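Local coordinates for Alpha/beta hydrolase (Streptomyces albidoflavus, PDB 6KSU), which probably acts as a penicillin-binding-protein-like cyclase, releasing non-ribosomal peptides by macrolactamization that couples residues of opposite chirality, at residues L102-P107 against T127-L132; V289-T294 against W308-M313; R154-C159 against Y179-A184. One frame throughout, in Å; residues are numbered along the deposited sequence.

Contact 1: residues L102-P107 against T127-L132; sequences LDLDDP and TVRQLL
Arg129 grips Asp105 side-on through NE and NH2, one nitrogen to each carboxylate oxygen. The shorter bond of this salt bridge, Arg129 NE to Asp105 OD1, is 2.7 Å and bent, using the syn side of OD1. That from Arg129 NH2 to Asp105 OD2 is 3.0 Å and nearly straight; OD2 lies in the guanidinium plane but is met from above its own carboxylate plane, the groups turned 55° apart. A bend at chi3 (-61°) folds the arginine back over the turn, where Leu104 CG lies against one guanidinium face, toward its rim, and Leu104 CD2 comes within 3.6 Å of Arg129 NH1.

Beneath the charges, Arg129 N donates to Leu104 O at 2.8 Å, in the carbonyl plane. On the buried side, Leu104 CD1 meets Val128 CG1 at 3.9 Å, and Leu102 backs the same valine; Val93 of helix 85-98 continues this apolar patch.

A type I turn from Asp103 to Asp106 holds one backbone; a capping box holds the other, Gln130 N donating to Thr127 OG1 and Thr127 N to Gln130 OE1. The exposed ion pair is probably screened by solvent, so backbone bond and apolar patch likely carry more of the join, while the pair fixes the guanidinium's rotation.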
loop_
_atom_site.group_PDB
_atom_site.type_symbol
_atom_site.label_atom_id
_atom_site.label_comp_id
_atom_site.label_asym_id
_atom_site.label_seq_id
_atom_site.Cartn_x
_atom_site.Cartn_y
_atom_site.Cartn_z
ATOM N N LEU A 102 -23.441 3.869 5.074
ATOM C CA LEU A 102 -22.690 4.005 3.829
ATOM C C LEU A 102 -22.859 2.754 2.985
ATOM O O LEU A 102 -22.721 1.635 3.486
ATOM C CB LEU A 102 -21.198 4.256 4.099
ATOM C CG LEU A 102 -20.340 4.439 2.849
ATOM C CD1 LEU A 102 -20.504 5.835 2.294
ATOM C CD2 LEU A 102 -18.870 4.154 3.155
ATOM N N ASP A 103 -23.120 2.949 1.700
ATOM C CA ASP A 103 -23.437 1.849 0.803
ATOM C C ASP A 103 -22.248 1.517 -0.091
ATOM O O ASP A 103 -21.774 2.366 -0.851
ATOM C CB ASP A 103 -24.663 2.189 -0.040
ATOM C CG ASP A 103 -25.487 0.975 -0.370
ATOM O OD1 ASP A 103 -24.956 0.061 -1.047
ATOM O OD2 ASP A 103 -26.662 0.935 0.054
ATOM N N LEU A 104 -21.805 0.263 -0.024
ATOM C CA LEU A 104 -20.589 -0.157 -0.709
ATOM C C LEU A 104 -20.739 -0.070 -2.222
ATOM O O LEU A 104 -19.748 0.106 -2.931
ATOM C CB LEU A 104 -20.253 -1.576 -0.253
ATOM C CG LEU A 104 -18.857 -2.067 0.130
ATOM C CD1 LEU A 104 -18.026 -1.030 0.879
ATOM C CD2 LEU A 104 -19.028 -3.320 0.980
ATOM N N ASP A 105 -21.970 -0.157 -2.720
ATOM C CA ASP A 105 -22.283 -0.050 -4.135
ATOM C C ASP A 105 -23.015 1.245 -4.449
ATOM O O ASP A 105 -23.697 1.332 -5.471
ATOM C CB ASP A 105 -23.109 -1.250 -4.589
ATOM C CG ASP A 105 -22.327 -2.546 -4.520
ATOM O OD1 ASP A 105 -21.095 -2.501 -4.751
ATOM O OD2 ASP A 105 -22.938 -3.602 -4.243
ATOM N N ASP A 106 -22.893 2.254 -3.584
ATOM C CA ASP A 106 -23.537 3.468 -4.071
ATOM C C ASP A 106 -22.599 4.255 -4.988
ATOM O O ASP A 106 -21.387 4.324 -4.738
ATOM C CB ASP A 106 -23.973 4.352 -2.914
ATOM C CG ASP A 106 -25.441 4.178 -2.582
ATOM O OD1 ASP A 106 -26.136 3.454 -3.333
ATOM O OD2 ASP A 106 -25.899 4.754 -1.572
ATOM N N PRO A 107 -23.147 4.846 -6.047
ATOM C CA PRO A 107 -22.329 5.683 -6.930
ATOM C C PRO A 107 -21.913 6.970 -6.242
ATOM O O PRO A 107 -22.707 7.608 -5.546
ATOM C CB PRO A 107 -23.256 5.962 -8.120
ATOM C CG PRO A 107 -24.317 4.899 -8.044
ATOM C CD PRO A 107 -24.500 4.629 -6.583
ATOM N N THR A 127 -17.843 3.453 -7.534
ATOM C CA THR A 127 -18.379 3.101 -6.227
ATOM C C THR A 127 -17.300 3.013 -5.147
ATOM O O THR A 127 -16.120 2.742 -5.407
ATOM C CB THR A 127 -19.128 1.776 -6.303
ATOM O OG1 THR A 127 -18.224 0.725 -6.654
ATOM C CG2 THR A 127 -20.251 1.867 -7.367
ATOM N N VAL A 128 -17.739 3.227 -3.907
ATOM C CA VAL A 128 -16.893 2.947 -2.746
ATOM C C VAL A 128 -16.235 1.569 -2.867
ATOM O O VAL A 128 -15.034 1.418 -2.625
ATOM C CB VAL A 128 -17.722 3.085 -1.449
ATOM C CG1 VAL A 128 -16.942 2.578 -0.236
ATOM C CG2 VAL A 128 -18.132 4.535 -1.247
ATOM N N ARG A 129 -16.993 0.550 -3.277
ATOM C CA ARG A 129 -16.391 -0.776 -3.417
ATOM C C ARG A 129 -15.242 -0.777 -4.426
ATOM O O ARG A 129 -14.212 -1.430 -4.206
ATOM C CB ARG A 129 -17.440 -1.804 -3.832
ATOM C CG ARG A 129 -16.934 -3.247 -3.736
ATOM C CD ARG A 129 -17.819 -4.218 -4.510
ATOM N NE ARG A 129 -19.184 -4.228 -3.976
ATOM C CZ ARG A 129 -19.529 -4.727 -2.786
ATOM N NH1 ARG A 129 -18.616 -5.271 -1.984
ATOM N NH2 ARG A 129 -20.800 -4.689 -2.397
ATOM N N GLN A 130 -15.411 -0.069 -5.551
ATOM C CA GLN A 130 -14.334 0.016 -6.528
ATOM C C GLN A 130 -13.166 0.835 -6.008
ATOM O O GLN A 130 -12.017 0.536 -6.337
ATOM C CB GLN A 130 -14.844 0.626 -7.833
ATOM C CG GLN A 130 -15.934 -0.194 -8.520
ATOM C CD GLN A 130 -16.674 0.601 -9.580
ATOM O OE1 GLN A 130 -16.704 1.829 -9.537
ATOM N NE2 GLN A 130 -17.288 -0.096 -10.531
ATOM N N LEU A 131 -13.442 1.907 -5.259
ATOM C CA LEU A 131 -12.356 2.697 -4.694
ATOM C C LEU A 131 -11.502 1.842 -3.761
ATOM O O LEU A 131 -10.279 1.759 -3.926
ATOM C CB LEU A 131 -12.904 3.924 -3.967
ATOM C CG LEU A 131 -13.553 5.037 -4.806
ATOM C CD1 LEU A 131 -14.060 6.110 -3.858
ATOM C CD2 LEU A 131 -12.599 5.642 -5.787
ATOM N N LEU A 132 -12.145 1.134 -2.837
ATOM C CA LEU A 132 -11.428 0.281 -1.891
ATOM C C LEU A 132 -10.477 -0.678 -2.593
ATOM O O LEU A 132 -9.394 -0.994 -2.069
ATOM C CB LEU A 132 -12.430 -0.528 -1.045
ATOM C CG LEU A 132 -12.987 -0.001 0.295
ATOM C CD1 LEU A 132 -11.896 0.346 1.311
ATOM C CD2 LEU A 132 -13.881 1.172 0.155
#

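Contact 2: residues V289-T294 against W308-M313; sequences VLAMRT and WGLGLM
Met292 and Leu310 meet where the last turn of helix 286-293 rests on the loop between strands 307-308 and 313-315. Met292 O, near the helix C-terminus, accepts from Leu310 N at 3.0 Å, the donor tilted 35° from the carbonyl plane. Gly309 CA also approaches this oxygen, at 3.6 Å, in a CH···O contact; having no side chain, the glycine lets the two backbones lie close.

The methionine curls round the carbonyl of Leu310. Its CG stands anti to the carbonyl carbon (chi1 -65°), and after an extended second torsion the chain bends at chi3 (56°), which turns Met292 CE back to within 3.1 Å of Leu310 O. Thus CB, CG and CE all lie around one carbonyl oxygen, a curled shape that a flexible, unbranched thioether adopts easily.

Leu310 sends its side chain along the helix flank: CG sits 3.5 Å from Ala291 O, and CD1 touches Ala291 CB at 3.8 Å, the small alanine leaving room for the branch. Leu312 points toward the helix, and its CD1 packs on both Met292 O, at 3.7 Å, and Met292 CB, at 3.9 Å. Between the leucines, Gly311 takes a positive phi, letting the loop reverse.

Outside, Ala90 and Met94 of helix 85-98 cover Met292, and Leu132 packs on Leu310. Trp308, whose own side chain leaves this interface, packs edge-to-face on His134 and touches residues of an SxxK-like pattern, as in serine beta-lactamases and penicillin-binding proteins. With one backbone hydrogen bond across it, the join probably depends chiefly on apolar side chains shielded from water.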
loop_
_atom_site.group_PDB
_atom_site.type_symbol
_atom_site.label_atom_id
_atom_site.label_comp_id
_atom_site.label_asym_id
_atom_site.label_seq_id
_atom_site.Cartn_x
_atom_site.Cartn_y
_atom_site.Cartn_z
ATOM N N VAL A 289 -14.877 -7.931 7.848
ATOM C CA VAL A 289 -13.573 -8.590 7.790
ATOM C C VAL A 289 -13.470 -9.473 6.550
ATOM O O VAL A 289 -12.454 -9.467 5.836
ATOM C CB VAL A 289 -13.341 -9.406 9.077
ATOM C CG1 VAL A 289 -12.305 -10.460 8.857
ATOM C CG2 VAL A 289 -12.904 -8.509 10.185
ATOM N N LEU A 290 -14.514 -10.266 6.299
ATOM C CA LEU A 290 -14.495 -11.181 5.162
ATOM C C LEU A 290 -14.517 -10.417 3.847
ATOM O O LEU A 290 -13.837 -10.798 2.887
ATOM C CB LEU A 290 -15.674 -12.152 5.245
ATOM C CG LEU A 290 -15.766 -13.146 4.084
ATOM C CD1 LEU A 290 -14.534 -14.041 4.007
ATOM C CD2 LEU A 290 -17.052 -13.972 4.155
ATOM N N ALA A 291 -15.254 -9.309 3.801
ATOM C CA ALA A 291 -15.284 -8.475 2.601
ATOM C C ALA A 291 -13.913 -7.854 2.294
ATOM O O ALA A 291 -13.456 -7.874 1.137
ATOM C CB ALA A 291 -16.346 -7.397 2.773
ATOM N N MET A 292 -13.245 -7.293 3.317
ATOM C CA MET A 292 -11.904 -6.726 3.130
ATOM C C MET A 292 -10.934 -7.746 2.564
ATOM O O MET A 292 -10.035 -7.393 1.788
ATOM C CB MET A 292 -11.376 -6.188 4.459
ATOM C CG MET A 292 -12.197 -5.032 4.933
ATOM S SD MET A 292 -11.459 -4.134 6.279
ATOM C CE MET A 292 -9.865 -3.700 5.540
ATOM N N ARG A 293 -11.122 -9.008 2.941
ATOM C CA ARG A 293 -10.309 -10.137 2.525
ATOM C C ARG A 293 -10.726 -10.719 1.172
ATOM O O ARG A 293 -9.922 -11.400 0.531
ATOM C CB ARG A 293 -10.420 -11.224 3.598
ATOM C CG ARG A 293 -9.412 -12.308 3.518
ATOM C CD ARG A 293 -9.176 -12.943 4.874
ATOM N NE ARG A 293 -10.261 -13.760 5.430
ATOM C CZ ARG A 293 -10.728 -13.647 6.675
ATOM N NH1 ARG A 293 -10.250 -12.724 7.501
ATOM N NH2 ARG A 293 -11.692 -14.447 7.092
ATOM N N THR A 294 -11.965 -10.508 0.734
ATOM C CA THR A 294 -12.453 -11.176 -0.475
ATOM C C THR A 294 -11.983 -10.422 -1.720
ATOM O O THR A 294 -12.361 -9.268 -1.940
ATOM C CB THR A 294 -13.977 -11.297 -0.460
ATOM O OG1 THR A 294 -14.374 -12.000 0.716
ATOM C CG2 THR A 294 -14.478 -12.066 -1.694
ATOM N N TRP A 308 -6.543 -8.330 -4.877
ATOM C CA TRP A 308 -6.830 -7.210 -3.990
ATOM C C TRP A 308 -8.280 -7.279 -3.549
ATOM O O TRP A 308 -9.174 -7.582 -4.351
ATOM C CB TRP A 308 -6.571 -5.862 -4.653
ATOM C CG TRP A 308 -5.949 -4.871 -3.721
ATOM C CD1 TRP A 308 -6.584 -4.090 -2.800
ATOM C CD2 TRP A 308 -4.549 -4.557 -3.619
ATOM N NE1 TRP A 308 -5.663 -3.310 -2.127
ATOM C CE2 TRP A 308 -4.412 -3.578 -2.617
ATOM C CE3 TRP A 308 -3.406 -4.997 -4.298
ATOM C CZ2 TRP A 308 -3.183 -3.028 -2.280
ATOM C CZ3 TRP A 308 -2.186 -4.460 -3.955
ATOM C CH2 TRP A 308 -2.080 -3.490 -2.949
ATOM N N GLY A 309 -8.506 -6.975 -2.286
ATOM C CA GLY A 309 -9.850 -6.924 -1.749
ATOM C C GLY A 309 -10.230 -5.499 -1.405
ATOM O O GLY A 309 -9.989 -4.585 -2.189
ATOM N N LEU A 310 -10.816 -5.279 -0.238
ATOM C CA LEU A 310 -11.136 -3.925 0.208
ATOM C C LEU A 310 -10.073 -3.525 1.230
ATOM O O LEU A 310 -10.189 -3.815 2.414
ATOM C CB LEU A 310 -12.546 -3.862 0.783
ATOM C CG LEU A 310 -13.621 -4.581 -0.044
ATOM C CD1 LEU A 310 -14.998 -4.505 0.641
ATOM C CD2 LEU A 310 -13.693 -4.016 -1.459
ATOM N N GLY A 311 -9.017 -2.871 0.757
ATOM C CA GLY A 311 -7.960 -2.394 1.624
ATOM C C GLY A 311 -6.949 -3.432 2.052
ATOM O O GLY A 311 -6.068 -3.111 2.852
ATOM N N LEU A 312 -7.067 -4.667 1.579
ATOM C CA LEU A 312 -6.051 -5.696 1.741
ATOM C C LEU A 312 -5.694 -6.276 0.378
ATOM O O LEU A 312 -6.568 -6.455 -0.474
ATOM C CB LEU A 312 -6.535 -6.804 2.647
ATOM C CG LEU A 312 -6.687 -6.488 4.141
ATOM C CD1 LEU A 312 -7.723 -7.421 4.726
ATOM C CD2 LEU A 312 -5.345 -6.619 4.874
ATOM N N MET A 313 -4.415 -6.570 0.178
ATOM C CA MET A 313 -3.947 -7.388 -0.931
ATOM C C MET A 313 -3.710 -8.825 -0.459
ATOM O O MET A 313 -3.583 -9.093 0.738
ATOM C CB MET A 313 -2.647 -6.814 -1.531
ATOM C CG MET A 313 -1.371 -7.166 -0.733
ATOM S SD MET A 313 0.067 -6.197 -1.226
ATOM C CE MET A 313 1.291 -6.684 -0.022
#

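Contact 3: residues R154-C159 against Y179-A184; sequences RFAAAC and YCLLGA
Phe155 and Cys180 make the tight part of this helix pair. With its CG anti to the backbone N (chi1 171°), the phenylalanine extends from helix 153-160 to helix 176-189, and its ring atom CE2 comes within 3.4 Å of Cys180 CB. The approach is oblique to the ring. The thiol joins in as a sulfur-aromatic contact, Cys180 SG lying 5.2 Å from the Phe155 ring centroid. A slim cysteine suits this spot because the ring's CE2-CZ end can come close to the short side chain.

Beside the ring, Leu181 reaches across with CD2, which sits 3.8 Å from Cys159 SG and also touches Ala156 CA. Leu123, from a loop, packs on both Cys159 and Leu181.

Side-chain contacts are longer around Ala156, the one touching residue that is partly exposed: its CB lies 4.2 Å from Ala184 CB and 4.4 Å from Leu181 CD2. Small side chains here let the CA atoms of Ala156 and Leu181 come to 6.2 Å. The segment axes approach to 9.4 Å and run at 135°, nearer antiparallel than parallel. No hydrogen bond spans the pair, so the helices are joined mainly by apolar packing, with a sulfur-aromatic contact as a minor part.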
loop_
_atom_site.group_PDB
_atom_site.type_symbol
_atom_site.label_atom_id
_atom_site.label_comp_id
_atom_site.label_asym_id
_atom_site.label_seq_id
_atom_site.Cartn_x
_atom_site.Cartn_y
_atom_site.Cartn_z
ATOM N N ARG A 154 -13.137 20.333 -1.530
ATOM C CA ARG A 154 -12.557 20.931 -2.729
ATOM C C ARG A 154 -11.750 19.906 -3.521
ATOM O O ARG A 154 -11.698 19.968 -4.755
ATOM C CB ARG A 154 -11.657 22.110 -2.365
ATOM C CG ARG A 154 -12.256 23.212 -1.501
ATOM C CD ARG A 154 -11.153 23.913 -0.634
ATOM N NE ARG A 154 -10.777 23.200 0.604
ATOM C CZ ARG A 154 -9.630 23.374 1.278
ATOM N NH1 ARG A 154 -8.708 24.225 0.845
ATOM N NH2 ARG A 154 -9.392 22.685 2.397
ATOM N N PHE A 155 -11.111 18.959 -2.830
ATOM C CA PHE A 155 -10.266 17.979 -3.505
ATOM C C PHE A 155 -11.108 17.052 -4.356
ATOM O O PHE A 155 -10.698 16.663 -5.456
ATOM C CB PHE A 155 -9.467 17.181 -2.476
ATOM C CG PHE A 155 -8.720 16.005 -3.052
ATOM C CD1 PHE A 155 -7.398 16.136 -3.456
ATOM C CD2 PHE A 155 -9.327 14.762 -3.155
ATOM C CE1 PHE A 155 -6.691 15.053 -3.977
ATOM C CE2 PHE A 155 -8.637 13.684 -3.678
ATOM C CZ PHE A 155 -7.311 13.829 -4.092
ATOM N N ALA A 156 -12.266 16.659 -3.833
ATOM C CA ALA A 156 -13.217 15.850 -4.583
ATOM C C ALA A 156 -13.516 16.465 -5.942
ATOM O O ALA A 156 -13.495 15.774 -6.968
ATOM C CB ALA A 156 -14.502 15.712 -3.775
ATOM N N ALA A 157 -13.801 17.769 -5.966
ATOM C CA ALA A 157 -14.069 18.447 -7.234
ATOM C C ALA A 157 -12.895 18.306 -8.188
ATOM O O ALA A 157 -13.071 17.919 -9.347
ATOM C CB ALA A 157 -14.386 19.922 -6.985
ATOM N N ALA A 158 -11.678 18.581 -7.701
ATOM C CA ALA A 158 -10.497 18.575 -8.560
ATOM C C ALA A 158 -10.296 17.227 -9.232
ATOM O O ALA A 158 -9.811 17.162 -10.367
ATOM C CB ALA A 158 -9.250 18.953 -7.760
ATOM N N CYS A 159 -10.648 16.132 -8.553
ATOM C CA CYS A 159 -10.558 14.830 -9.213
ATOM C C CYS A 159 -11.497 14.761 -10.406
ATOM O O CYS A 159 -11.165 14.159 -11.436
ATOM C CB CYS A 159 -10.890 13.699 -8.243
ATOM S SG CYS A 159 -9.906 13.661 -6.782
ATOM N N TYR A 179 -8.067 6.628 -2.685
ATOM C CA TYR A 179 -8.307 6.587 -1.257
ATOM C C TYR A 179 -8.496 7.979 -0.683
ATOM O O TYR A 179 -9.254 8.143 0.275
ATOM C CB TYR A 179 -7.191 5.825 -0.557
ATOM C CG TYR A 179 -7.545 4.358 -0.400
ATOM C CD1 TYR A 179 -7.816 3.816 0.858
ATOM C CD2 TYR A 179 -7.636 3.521 -1.514
ATOM C CE1 TYR A 179 -8.144 2.482 1.004
ATOM C CE2 TYR A 179 -7.976 2.173 -1.373
ATOM C CZ TYR A 179 -8.219 1.669 -0.106
ATOM O OH TYR A 179 -8.545 0.351 0.057
ATOM N N CYS A 180 -7.883 8.996 -1.291
ATOM C CA CYS A 180 -8.180 10.356 -0.864
ATOM C C CYS A 180 -9.646 10.689 -1.100
ATOM O O CYS A 180 -10.261 11.410 -0.306
ATOM C CB CYS A 180 -7.262 11.334 -1.581
ATOM S SG CYS A 180 -5.503 11.028 -1.217
ATOM N N LEU A 181 -10.233 10.145 -2.172
ATOM C CA LEU A 181 -11.678 10.265 -2.358
ATOM C C LEU A 181 -12.442 9.517 -1.279
ATOM O O LEU A 181 -13.543 9.930 -0.900
ATOM C CB LEU A 181 -12.089 9.744 -3.733
ATOM C CG LEU A 181 -11.774 10.637 -4.924
ATOM C CD1 LEU A 181 -11.992 9.871 -6.231
ATOM C CD2 LEU A 181 -12.629 11.896 -4.863
ATOM N N LEU A 182 -11.885 8.414 -0.772
ATOM C CA LEU A 182 -12.541 7.743 0.340
ATOM C C LEU A 182 -12.578 8.641 1.575
ATOM O O LEU A 182 -13.525 8.568 2.370
ATOM C CB LEU A 182 -11.846 6.413 0.621
ATOM C CG LEU A 182 -12.200 5.279 -0.355
ATOM C CD1 LEU A 182 -11.285 4.061 -0.207
ATOM C CD2 LEU A 182 -13.678 4.880 -0.178
ATOM N N GLY A 183 -11.579 9.515 1.733
ATOM C CA GLY A 183 -11.640 10.511 2.789
ATOM C C GLY A 183 -12.799 11.477 2.607
ATOM O O GLY A 183 -13.487 11.835 3.569
ATOM N N ALA A 184 -13.034 11.918 1.374
ATOM C CA ALA A 184 -14.190 12.772 1.126
ATOM C C ALA A 184 -15.491 12.017 1.397
ATOM O O ALA A 184 -16.429 12.565 1.987
ATOM C CB ALA A 184 -14.135 13.309 -0.303
#

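All three contacts lie in the beta-lactamase-family region, away from the C-terminal barrel. Contacts 2 and 3 are buried and largely apolar, contact 2 with a backbone bond at a helix end and contact 3 with none. Contact 1 is partly buried and alone carries a salt bridge, on its outer side. Helix 128-132 ties them together: Leu132 packs on Leu310 of contact 2, and its carbonyl oxygen probably receives a hydrogen bond from Tyr179 OH of the helix in contact 3. The same hydroxyl lies against Gly311, while Tyr179 packs on Lys86 of the SxxK-like pattern. Helix 85-98 is a common neighbour of all three.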